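Side-chain contacts in arylalkylamine N-Acetyltransferase like 5b (Aedes aegypti, PDB 4FD4), which probably transfers acyl groups from acetyl-CoA and longer-chain acyl-CoA donors to the amines of arylalkylamines such as serotonin and dopamine: residues 22-26 with 27-31; 133-136 with 137-140; 146-149 with 150-154; 165-169 with 170-174. All blocks are in the same frame, centred on the assembly; numbering follows the deposited sequence.

The four contacts are all local and belong to one GNAT-fold chain, but their chemistry follows their place in it. Interaction 2 is a surface contact, a polar turn after strand 126-134; the others are partly buried. Interaction 3 lies within helix 143-158, and interaction 1 covers the C-terminal end of helix 17-28 and the turn after it; both combine apolar packing with a polar pair, Glu22-Arg26 or Gln149-Asp153. Interaction 4 joins strand 162-167, a neighbour of strand 126-134, to helix 170-178 through two serine hydroxyls. Arg26 NH1 and Asp135 OD1, 3.1 Å apart, bridge interactions 1 and 2. Leu147 CD1 packs interaction 3 on Val134 CG2. Interaction 4 makes no direct contact, but its glycerol bonds Tyr28.

Interaction 1: residues 22-26 with 27-31; sequences EILHR and IYYPE
Leu24 meets both Tyr28 and Tyr29 near the C-terminal end of helix 17-28, which packs on the central sheet of the GNAT fold and here widens into a pi-type turn. The evidence for widening is in the backbone bonds. Ile27 N still reaches Ile23 O in the usual i to i+4 way, at 3.0 Å and nearly straight. Leu24 O, in contrast, takes two donors. Tyr29 N, five residues on, approaches almost end-on to the carbonyl at 3.1 Å. Tyr28 N comes in more bent and from 39° above the carbonyl plane, at 3.2 Å.

Apolar contacts follow the same turn. Ile27 sends CG1 between its backbone N and carbonyl carbon (chi1 67°), which lays it back along the helix, so that CD1 meets Ile23 CD1 at 3.5 Å. Leu24 and Tyr28 run side by side in one direction, with CD2 of the leucine 4.0 Å from CD2 of the tyrosine. Leu24 CB touches Tyr29 CE2, while Tyr28 CD2 lies over the centre of the Tyr29 ring. The Tyr29 hydroxyl is held by Asp48 and Ser52 of helix 46-53.

The guanidinium of Arg26 has two charged partners: NH1 forms a salt bridge with Asp135, and NH2 bridges to both carboxylate oxygens of Glu22. Of these, OE2 accepts through its syn lone pair, 3.0 Å from NH2, with the partner 17° out of the guanidinium plane.

Interaction 2: residues 133-136 with 137-140; sequences AVDP and TYRG
Asp135 turns its carboxylate forward onto Thr137 in an Asx turn, built into a type I beta turn that runs from Asp135 to Tyr138. The turn closes strand 126-134 and leads toward helix 143-158, in the region where GNAT relatives bind the pyrophosphate of acyl-CoA.

With CG anti to the backbone N (chi1 -174°), Asp135 directs its carboxylate at the N and OG1 of Thr137. OD2 then takes two donors from one residue. Thr137 N arrives on the anti side, somewhat out of the carboxylate plane, at 2.9 Å. Thr137 OG1 comes from well above that plane at 2.8 Å. The two bonds fix the rotation of the carboxylate, while OD1 makes a salt bridge with Arg26 NH1 of helix 17-28.

Tyr138 presents its ring edge to the same carboxylate: CD1 lies 3.8 Å from Asp135 CG, near the ring plane, and the two flat groups stand 69° apart. Its hydroxyl bonds Asp66. The i to i+3 bond that closes the beta turn runs from Tyr138 N to Asp135 O at 3.0 Å.

Arg139 bends at chi3 and brings NH2 to Pro136 O. Only a weak bond results, at 2.9 Å between NH2 and that oxygen, and Arg139 CG sits 3.1 Å from the same Pro136 O.

Interaction 3: residues 146-149 with 150-154; sequences RLLQ and FQMDL
Gln149 and Asp153 face each other one turn apart on helix 143-158, the helical connection of the beta-alpha-beta unit between strands 126-134 and 162-167. Gln149 leaves the backbone with CG anti to N (chi1 -179°) and bends at chi2, which brings its amide across to the carboxylate, the two planes 33° apart. NE2 donates to Asp153 OD1 at 2.8 Å. That oxygen lies close to the amide plane, yet it is itself met from 40° above the carboxylate plane, so the bond uses the flat donor well and the acceptor less ideally.

The backbone acceptors of this turn are filled in regular i to i+4 order. Arg146 O takes Phe150 N, Leu147 O takes Gln151 N, Leu148 O takes Met152 N and Gln149 O takes Asp153 N, each at 2.9 Å.

Gln151 turns the other way: OE1 accepts from Tyr127 OH, and NE2 bonds Ser76 OG and Thr60 O. The apolar contact of the turn is Leu148 CD1 with Met152 CE, 4.1 Å apart, and both residues also pack on Leu179.

The two glutamines therefore differ in role: on the more exposed side a neutral amide N-H bonds a carboxylate oxygen, while a buried amide finds its partners in and beside the sheet.

Interaction 4: residues 165-169 with 170-174; sequences GDFTS and VFSVK. With GOL (glycerol), chain D.
Ser172 and Ser169 meet through their hydroxyls where strand 162-167 passes into helix 170-178, with Ser169 at the N-cap. Ser172 CB has Ser169 OG 3.4 Å away, with glycerol O1 and Phe167 CD1 farther off. Placing the hydroxyl between the backbone N and carbonyl carbon (chi1 66°) turns OG back toward the strand end. There it donates to Ser169 O at 2.9 Å, from well above the carbonyl plane, and accepts from Ser169 OG at 3.0 Å. Phe167 CB lies 3.4 Å from Ser172 OG. The glycerol, probably from the crystallisation liquor, adds a weak bond from O1 to Ser172 OG and is held more firmly by Thr168 N. It also bonds Tyr28 OH and Leu132 N, consistent with a pocket between strands 126-134 and 162-167 of the GNAT sheet.

Val173 N also reaches Ser169 O, at 3.2 Å and almost straight; the two donors come from the same face of its plane. Val173 CG2 packs against Phe167 CB. Ser169 CB and OG both lie over the Phe171 ring, CB in a CH-pi contact 3.7 Å from the centroid, although the nearly eclipsed chi1 of Phe171 (-12°) advises caution.

The bond directions make a short relay, from Ser169 OG to Ser172 OG and on to Ser169 O, tying the first helical turn back to the N-cap residue by side-chain as well as backbone bonds.

Interaction 1: residues 22-26 with 27-31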
loop_
_atom_site.group_PDB
_atom_site.type_symbol
_atom_site.label_atom_id
_atom_site.label_comp_id
_atom_site.label_asym_id
_atom_site.label_seq_id
_atom_site.Cartn_x
_atom_site.Cartn_y
_atom_site.Cartn_z
ATOM N N GLU A 22 4.434 -15.299 0.580
ATOM C CA GLU A 22 5.870 -15.356 0.353
ATOM C C GLU A 22 6.392 -14.133 -0.334
ATOM O O GLU A 22 7.399 -13.647 0.066
ATOM C CB GLU A 22 6.317 -16.575 -0.438
ATOM C CG GLU A 22 7.856 -16.718 -0.537
ATOM C CD GLU A 22 8.547 -15.923 -1.701
ATOM O OE1 GLU A 22 7.969 -15.709 -2.778
ATOM O OE2 GLU A 22 9.717 -15.550 -1.545
ATOM N N ILE A 23 5.720 -13.658 -1.383
ATOM C CA ILE A 23 6.296 -12.517 -2.073
ATOM C C ILE A 23 6.326 -11.322 -1.116
ATOM O O ILE A 23 7.299 -10.543 -1.098
ATOM C CB ILE A 23 5.615 -12.220 -3.453
ATOM C CG1 ILE A 23 6.326 -11.069 -4.175
ATOM C CG2 ILE A 23 4.120 -11.998 -3.301
ATOM C CD1 ILE A 23 7.613 -11.482 -4.869
ATOM N N LEU A 24 5.303 -11.211 -0.261
ATOM C CA LEU A 24 5.284 -10.092 0.673
ATOM C C LEU A 24 6.467 -10.202 1.627
ATOM O O LEU A 24 7.143 -9.215 1.910
ATOM C CB LEU A 24 3.966 -10.031 1.471
ATOM C CG LEU A 24 2.715 -9.592 0.703
ATOM C CD1 LEU A 24 1.477 -9.719 1.612
ATOM C CD2 LEU A 24 2.846 -8.164 0.162
ATOM N N HIS A 25 6.723 -11.407 2.116
ATOM C CA HIS A 25 7.848 -11.598 3.033
ATOM C C HIS A 25 9.148 -11.204 2.330
ATOM O O HIS A 25 10.052 -10.657 2.952
ATOM C CB HIS A 25 7.965 -13.071 3.427
ATOM C CG HIS A 25 7.219 -13.449 4.668
ATOM N ND1 HIS A 25 7.863 -13.883 5.813
ATOM C CD2 HIS A 25 5.897 -13.509 4.935
ATOM C CE1 HIS A 25 6.962 -14.175 6.732
ATOM N NE2 HIS A 25 5.759 -13.958 6.231
ATOM N N ARG A 26 9.239 -11.479 1.030
ATOM C CA ARG A 26 10.557 -11.472 0.370
ATOM C C ARG A 26 10.971 -10.095 -0.127
ATOM O O ARG A 26 12.107 -9.668 0.076
ATOM C CB ARG A 26 10.583 -12.477 -0.795
ATOM C CG ARG A 26 11.989 -12.855 -1.278
ATOM C CD ARG A 26 11.945 -13.830 -2.453
ATOM N NE ARG A 26 11.712 -13.145 -3.724
ATOM C CZ ARG A 26 10.803 -13.506 -4.627
ATOM N NH1 ARG A 26 10.670 -12.811 -5.761
ATOM N NH2 ARG A 26 10.023 -14.558 -4.405
ATOM N N ILE A 27 10.046 -9.394 -0.766
ATOM C CA ILE A 27 10.391 -8.136 -1.421
ATOM C C ILE A 27 9.679 -6.920 -0.849
ATOM O O ILE A 27 10.097 -5.786 -1.083
ATOM C CB ILE A 27 10.119 -8.190 -2.939
ATOM C CG1 ILE A 27 8.620 -8.294 -3.219
ATOM C CG2 ILE A 27 10.874 -9.359 -3.589
ATOM C CD1 ILE A 27 8.263 -8.033 -4.679
ATOM N N TYR A 28 8.608 -7.131 -0.092
ATOM C CA TYR A 28 7.856 -5.974 0.399
ATOM C C TYR A 28 8.264 -5.524 1.808
ATOM O O TYR A 28 8.840 -4.448 1.982
ATOM C CB TYR A 28 6.339 -6.222 0.334
ATOM C CG TYR A 28 5.551 -5.092 0.970
ATOM C CD1 TYR A 28 5.557 -3.813 0.420
ATOM C CD2 TYR A 28 4.798 -5.308 2.112
ATOM C CE1 TYR A 28 4.843 -2.770 1.011
ATOM C CE2 TYR A 28 4.077 -4.283 2.705
ATOM C CZ TYR A 28 4.106 -3.017 2.154
ATOM O OH TYR A 28 3.381 -2.003 2.755
ATOM N N TYR A 29 7.956 -6.349 2.803
ATOM C CA TYR A 29 8.216 -5.990 4.201
ATOM C C TYR A 29 9.669 -5.598 4.514
ATOM O O TYR A 29 9.908 -4.617 5.217
ATOM C CB TYR A 29 7.729 -7.100 5.138
ATOM C CG TYR A 29 6.216 -7.149 5.258
ATOM C CD1 TYR A 29 5.507 -6.072 5.779
ATOM C CD2 TYR A 29 5.501 -8.272 4.861
ATOM C CE1 TYR A 29 4.115 -6.110 5.887
ATOM C CE2 TYR A 29 4.115 -8.320 4.973
ATOM C CZ TYR A 29 3.432 -7.233 5.488
ATOM O OH TYR A 29 2.053 -7.278 5.605
ATOM N N PRO A 30 10.649 -6.348 3.975
ATOM C CA PRO A 30 12.047 -6.024 4.306
ATOM C C PRO A 30 12.470 -4.640 3.842
ATOM O O PRO A 30 13.487 -4.119 4.285
ATOM C CB PRO A 30 12.839 -7.097 3.544
ATOM C CG PRO A 30 11.893 -8.246 3.423
ATOM C CD PRO A 30 10.540 -7.604 3.210
ATOM N N GLU A 31 11.695 -4.055 2.966
ATOM C CA GLU A 31 12.055 -2.793 2.433
ATOM C C GLU A 31 11.127 -1.645 2.694
ATOM O O GLU A 31 11.538 -0.511 2.561
ATOM C CB GLU A 31 12.228 -2.907 0.936
ATOM C CG GLU A 31 13.340 -3.819 0.537
ATOM C CD GLU A 31 14.673 -3.263 0.933
ATOM O OE1 GLU A 31 15.506 -4.027 1.439
ATOM O OE2 GLU A 31 14.878 -2.049 0.750
#

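Interaction 2: residues 133-136 with 137-140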
loop_
_atom_site.group_PDB
_atom_site.type_symbol
_atom_site.label_atom_id
_atom_site.label_comp_id
_atom_site.label_asym_id
_atom_site.label_seq_id
_atom_site.Cartn_x
_atom_site.Cartn_y
_atom_site.Cartn_z
ATOM N N ALA A 133 4.963 -3.530 -4.943
ATOM C CA ALA A 133 6.323 -4.027 -4.724
ATOM C C ALA A 133 6.827 -4.867 -5.895
ATOM O O ALA A 133 6.135 -5.758 -6.392
ATOM C CB ALA A 133 6.404 -4.810 -3.422
ATOM N N VAL A 134 8.045 -4.571 -6.325
ATOM C CA VAL A 134 8.642 -5.240 -7.466
ATOM C C VAL A 134 9.990 -5.787 -7.031
ATOM O O VAL A 134 10.756 -5.098 -6.355
ATOM C CB VAL A 134 8.830 -4.249 -8.633
ATOM C CG1 VAL A 134 9.638 -4.874 -9.762
ATOM C CG2 VAL A 134 7.471 -3.776 -9.150
ATOM N N ASP A 135 10.272 -7.028 -7.396
ATOM C CA ASP A 135 11.602 -7.594 -7.161
ATOM C C ASP A 135 12.635 -6.737 -7.908
ATOM O O ASP A 135 12.569 -6.617 -9.126
ATOM C CB ASP A 135 11.628 -9.027 -7.672
ATOM C CG ASP A 135 12.924 -9.742 -7.353
ATOM O OD1 ASP A 135 12.848 -10.953 -7.064
ATOM O OD2 ASP A 135 14.010 -9.107 -7.419
ATOM N N PRO A 136 13.576 -6.116 -7.176
ATOM C CA PRO A 136 14.476 -5.158 -7.837
ATOM C C PRO A 136 15.452 -5.775 -8.843
ATOM O O PRO A 136 16.060 -5.015 -9.617
ATOM C CB PRO A 136 15.240 -4.515 -6.667
ATOM C CG PRO A 136 15.153 -5.489 -5.558
ATOM C CD PRO A 136 13.842 -6.219 -5.728
ATOM N N THR A 137 15.586 -7.102 -8.846
ATOM C CA THR A 137 16.438 -7.779 -9.826
ATOM C C THR A 137 15.743 -8.002 -11.166
ATOM O O THR A 137 16.372 -8.453 -12.130
ATOM C CB THR A 137 16.980 -9.138 -9.311
ATOM O OG1 THR A 137 15.915 -10.099 -9.270
ATOM C CG2 THR A 137 17.616 -8.974 -7.918
ATOM N N TYR A 138 14.446 -7.710 -11.229
ATOM C CA TYR A 138 13.738 -7.781 -12.500
ATOM C C TYR A 138 13.587 -6.380 -13.075
ATOM O O TYR A 138 12.488 -5.839 -13.140
ATOM C CB TYR A 138 12.378 -8.481 -12.352
ATOM C CG TYR A 138 12.482 -9.989 -12.229
ATOM C CD1 TYR A 138 12.875 -10.580 -11.041
ATOM C CD2 TYR A 138 12.215 -10.819 -13.313
ATOM C CE1 TYR A 138 12.991 -11.959 -10.923
ATOM C CE2 TYR A 138 12.323 -12.205 -13.202
ATOM C CZ TYR A 138 12.713 -12.766 -12.004
ATOM O OH TYR A 138 12.826 -14.136 -11.870
ATOM N N ARG A 139 14.712 -5.810 -13.500
ATOM C CA ARG A 139 14.736 -4.462 -14.057
ATOM C C ARG A 139 14.526 -4.503 -15.554
ATOM O O ARG A 139 14.768 -5.531 -16.194
ATOM C CB ARG A 139 16.085 -3.795 -13.788
ATOM C CG ARG A 139 16.372 -3.525 -12.330
ATOM C CD ARG A 139 17.600 -2.632 -12.198
ATOM N NE ARG A 139 18.868 -3.333 -12.420
ATOM C CZ ARG A 139 19.420 -4.146 -11.524
ATOM N NH1 ARG A 139 20.590 -4.725 -11.763
ATOM N NH2 ARG A 139 18.795 -4.372 -10.371
ATOM N N GLY A 140 14.103 -3.375 -16.120
ATOM C CA GLY A 140 13.993 -3.269 -17.563
ATOM C C GLY A 140 12.719 -3.846 -18.160
ATOM O O GLY A 140 12.634 -4.010 -19.376
#

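Interaction 3: residues 146-149 with 150-154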
loop_
_atom_site.group_PDB
_atom_site.type_symbol
_atom_site.label_atom_id
_atom_site.label_comp_id
_atom_site.label_asym_id
_atom_site.label_seq_id
_atom_site.Cartn_x
_atom_site.Cartn_y
_atom_site.Cartn_z
ATOM N N ARG A 146 3.554 -1.504 -14.930
ATOM C CA ARG A 146 2.536 -2.474 -15.358
ATOM C C ARG A 146 1.619 -2.912 -14.219
ATOM O O ARG A 146 0.415 -3.107 -14.429
ATOM C CB ARG A 146 3.174 -3.678 -16.046
ATOM C CG ARG A 146 3.688 -3.368 -17.449
ATOM C CD ARG A 146 4.599 -4.472 -17.937
ATOM N NE ARG A 146 3.883 -5.707 -18.226
ATOM C CZ ARG A 146 4.480 -6.867 -18.489
ATOM N NH1 ARG A 146 5.809 -6.941 -18.504
ATOM N NH2 ARG A 146 3.753 -7.946 -18.737
ATOM N N LEU A 147 2.176 -3.052 -13.017
ATOM C CA LEU A 147 1.354 -3.353 -11.830
ATOM C C LEU A 147 0.381 -2.225 -11.525
ATOM O O LEU A 147 -0.820 -2.464 -11.340
ATOM C CB LEU A 147 2.228 -3.608 -10.603
ATOM C CG LEU A 147 2.840 -4.994 -10.484
ATOM C CD1 LEU A 147 3.851 -5.030 -9.333
ATOM C CD2 LEU A 147 1.727 -6.032 -10.279
ATOM N N LEU A 148 0.890 -0.995 -11.465
ATOM C CA LEU A 148 0.035 0.148 -11.154
ATOM C C LEU A 148 -1.005 0.344 -12.244
ATOM O O LEU A 148 -2.164 0.637 -11.967
ATOM C CB LEU A 148 0.874 1.424 -11.004
ATOM C CG LEU A 148 0.497 2.524 -10.001
ATOM C CD1 LEU A 148 0.764 3.911 -10.584
ATOM C CD2 LEU A 148 -0.927 2.426 -9.457
ATOM N N GLN A 149 -0.594 0.204 -13.495
ATOM C CA GLN A 149 -1.540 0.367 -14.595
ATOM C C GLN A 149 -2.599 -0.716 -14.527
ATOM O O GLN A 149 -3.761 -0.473 -14.834
ATOM C CB GLN A 149 -0.854 0.291 -15.955
ATOM C CG GLN A 149 -1.848 0.496 -17.100
ATOM C CD GLN A 149 -2.329 1.931 -17.142
ATOM O OE1 GLN A 149 -1.521 2.848 -17.250
ATOM N NE2 GLN A 149 -3.636 2.136 -17.006
ATOM N N PHE A 150 -2.190 -1.922 -14.155
ATOM C CA PHE A 150 -3.138 -3.020 -14.054
ATOM C C PHE A 150 -4.161 -2.652 -12.974
ATOM O O PHE A 150 -5.366 -2.818 -13.178
ATOM C CB PHE A 150 -2.417 -4.355 -13.779
ATOM C CG PHE A 150 -3.316 -5.579 -13.848
ATOM C CD1 PHE A 150 -3.116 -6.560 -14.819
ATOM C CD2 PHE A 150 -4.356 -5.756 -12.929
ATOM C CE1 PHE A 150 -3.944 -7.698 -14.891
ATOM C CE2 PHE A 150 -5.185 -6.895 -12.988
ATOM C CZ PHE A 150 -4.975 -7.863 -13.962
ATOM N N GLN A 151 -3.695 -2.116 -11.846
ATOM C CA GLN A 151 -4.625 -1.734 -10.770
ATOM C C GLN A 151 -5.576 -0.615 -11.229
ATOM O O GLN A 151 -6.765 -0.616 -10.899
ATOM C CB GLN A 151 -3.863 -1.337 -9.497
ATOM C CG GLN A 151 -3.230 -2.517 -8.729
ATOM C CD GLN A 151 -4.244 -3.332 -7.922
ATOM O OE1 GLN A 151 -5.435 -3.356 -8.241
ATOM N NE2 GLN A 151 -3.767 -4.002 -6.865
ATOM N N MET A 152 -5.055 0.341 -11.990
ATOM C CA MET A 152 -5.914 1.388 -12.554
ATOM C C MET A 152 -6.997 0.816 -13.476
ATOM O O MET A 152 -8.171 1.146 -13.352
ATOM C CB MET A 152 -5.083 2.417 -13.320
ATOM C CG MET A 152 -4.289 3.375 -12.449
ATOM S SD MET A 152 -3.089 4.332 -13.421
ATOM C CE MET A 152 -2.637 5.595 -12.226
ATOM N N ASP A 153 -6.584 -0.039 -14.407
ATOM C CA ASP A 153 -7.498 -0.639 -15.377
ATOM C C ASP A 153 -8.572 -1.463 -14.690
ATOM O O ASP A 153 -9.753 -1.411 -15.046
ATOM C CB ASP A 153 -6.712 -1.528 -16.354
ATOM C CG ASP A 153 -5.761 -0.730 -17.226
ATOM O OD1 ASP A 153 -5.925 0.506 -17.295
ATOM O OD2 ASP A 153 -4.851 -1.334 -17.839
ATOM N N LEU A 154 -8.142 -2.230 -13.693
ATOM C CA LEU A 154 -9.022 -3.119 -12.960
ATOM C C LEU A 154 -10.041 -2.328 -12.148
ATOM O O LEU A 154 -11.248 -2.608 -12.195
ATOM C CB LEU A 154 -8.185 -4.012 -12.029
ATOM C CG LEU A 154 -8.969 -5.048 -11.228
ATOM C CD1 LEU A 154 -9.635 -6.058 -12.172
ATOM C CD2 LEU A 154 -8.043 -5.772 -10.253
#

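Interaction 4: residues 165-169 with 170-174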
loop_
_atom_site.group_PDB
_atom_site.type_symbol
_atom_site.label_atom_id
_atom_site.label_comp_id
_atom_site.label_asym_id
_atom_site.label_seq_id
_atom_site.Cartn_x
_atom_site.Cartn_y
_atom_site.Cartn_z
ATOM N N GLY A 165 -3.171 6.221 -3.618
ATOM C CA GLY A 165 -2.165 5.419 -2.947
ATOM C C GLY A 165 -1.280 6.223 -2.019
ATOM O O GLY A 165 -1.138 7.442 -2.172
ATOM N N ASP A 166 -0.701 5.535 -1.040
ATOM C CA ASP A 166 0.307 6.119 -0.178
ATOM C C ASP A 166 1.664 5.618 -0.665
ATOM O O ASP A 166 2.009 4.451 -0.483
ATOM C CB ASP A 166 0.076 5.712 1.283
ATOM C CG ASP A 166 -1.276 6.164 1.808
ATOM O OD1 ASP A 166 -1.705 7.290 1.470
ATOM O OD2 ASP A 166 -1.920 5.386 2.544
ATOM N N PHE A 167 2.406 6.503 -1.317
ATOM C CA PHE A 167 3.664 6.140 -1.948
ATOM C C PHE A 167 4.848 6.606 -1.122
ATOM O O PHE A 167 5.048 7.807 -0.909
ATOM C CB PHE A 167 3.699 6.682 -3.376
ATOM C CG PHE A 167 2.582 6.157 -4.230
ATOM C CD1 PHE A 167 2.614 4.854 -4.696
ATOM C CD2 PHE A 167 1.482 6.948 -4.534
ATOM C CE1 PHE A 167 1.579 4.354 -5.467
ATOM C CE2 PHE A 167 0.446 6.450 -5.308
ATOM C CZ PHE A 167 0.499 5.151 -5.773
ATOM N N THR A 168 5.580 5.635 -0.628
ATOM C CA THR A 168 6.611 5.833 0.343
ATOM C C THR A 168 7.989 5.974 -0.262
ATOM O O THR A 168 8.883 6.326 0.407
ATOM C CB THR A 168 6.645 4.686 1.367
ATOM O OG1 THR A 168 5.333 4.423 1.854
ATOM C CG2 THR A 168 7.487 5.068 2.545
ATOM N N SER A 169 8.146 5.704 -1.541
ATOM C CA SER A 169 9.442 5.829 -2.186
ATOM C C SER A 169 9.464 6.779 -3.359
ATOM O O SER A 169 8.449 7.217 -3.862
ATOM C CB SER A 169 9.974 4.495 -2.607
ATOM O OG SER A 169 9.168 3.894 -3.567
ATOM N N VAL A 170 10.661 7.126 -3.772
ATOM C CA VAL A 170 10.768 8.120 -4.773
ATOM C C VAL A 170 10.302 7.514 -6.083
ATOM O O VAL A 170 9.580 8.134 -6.825
ATOM C CB VAL A 170 12.192 8.658 -4.891
ATOM C CG1 VAL A 170 13.155 7.541 -5.031
ATOM C CG2 VAL A 170 12.284 9.544 -6.061
ATOM N N PHE A 171 10.724 6.308 -6.373
ATOM C CA PHE A 171 10.328 5.687 -7.613
ATOM C C PHE A 171 8.803 5.834 -7.789
ATOM O O PHE A 171 8.260 6.443 -8.700
ATOM C CB PHE A 171 10.662 4.199 -7.522
ATOM C CG PHE A 171 11.552 3.811 -6.340
ATOM C CD1 PHE A 171 11.730 2.469 -6.009
ATOM C CD2 PHE A 171 12.235 4.764 -5.589
ATOM C CE1 PHE A 171 12.547 2.089 -4.913
ATOM C CE2 PHE A 171 13.081 4.392 -4.523
ATOM C CZ PHE A 171 13.233 3.066 -4.163
ATOM N N SER A 172 8.153 5.272 -6.804
ATOM C CA SER A 172 6.735 4.933 -6.771
ATOM C C SER A 172 5.929 6.215 -6.958
ATOM O O SER A 172 4.972 6.269 -7.750
ATOM C CB SER A 172 6.371 4.206 -5.478
ATOM O OG SER A 172 6.524 5.038 -4.355
ATOM N N VAL A 173 6.336 7.268 -6.251
ATOM C CA VAL A 173 5.742 8.576 -6.475
ATOM C C VAL A 173 5.891 8.927 -7.950
ATOM O O VAL A 173 4.939 9.377 -8.596
ATOM C CB VAL A 173 6.406 9.658 -5.609
ATOM C CG1 VAL A 173 5.814 11.022 -5.907
ATOM C CG2 VAL A 173 6.252 9.317 -4.129
ATOM N N LYS A 174 7.088 8.713 -8.488
ATOM C CA LYS A 174 7.347 9.052 -9.892
ATOM C C LYS A 174 6.383 8.360 -10.868
ATOM O O LYS A 174 5.930 8.968 -11.845
ATOM C CB LYS A 174 8.800 8.746 -10.259
ATOM C CG LYS A 174 9.685 9.978 -10.232
ATOM C CD LYS A 174 10.895 9.785 -9.327
ATOM C CE LYS A 174 11.600 11.115 -9.076
ATOM N NZ LYS A 174 10.760 12.036 -8.256
HETATM C C1 GOL D . 3.708 2.284 -1.926
HETATM O O1 GOL D . 4.948 2.895 -2.202
HETATM C C2 GOL D . 3.970 1.176 -0.929
HETATM O O2 GOL D . 3.824 -0.072 -1.583
HETATM C C3 GOL D . 2.997 1.331 0.237
HETATM O O3 GOL D . 3.539 0.734 1.397
#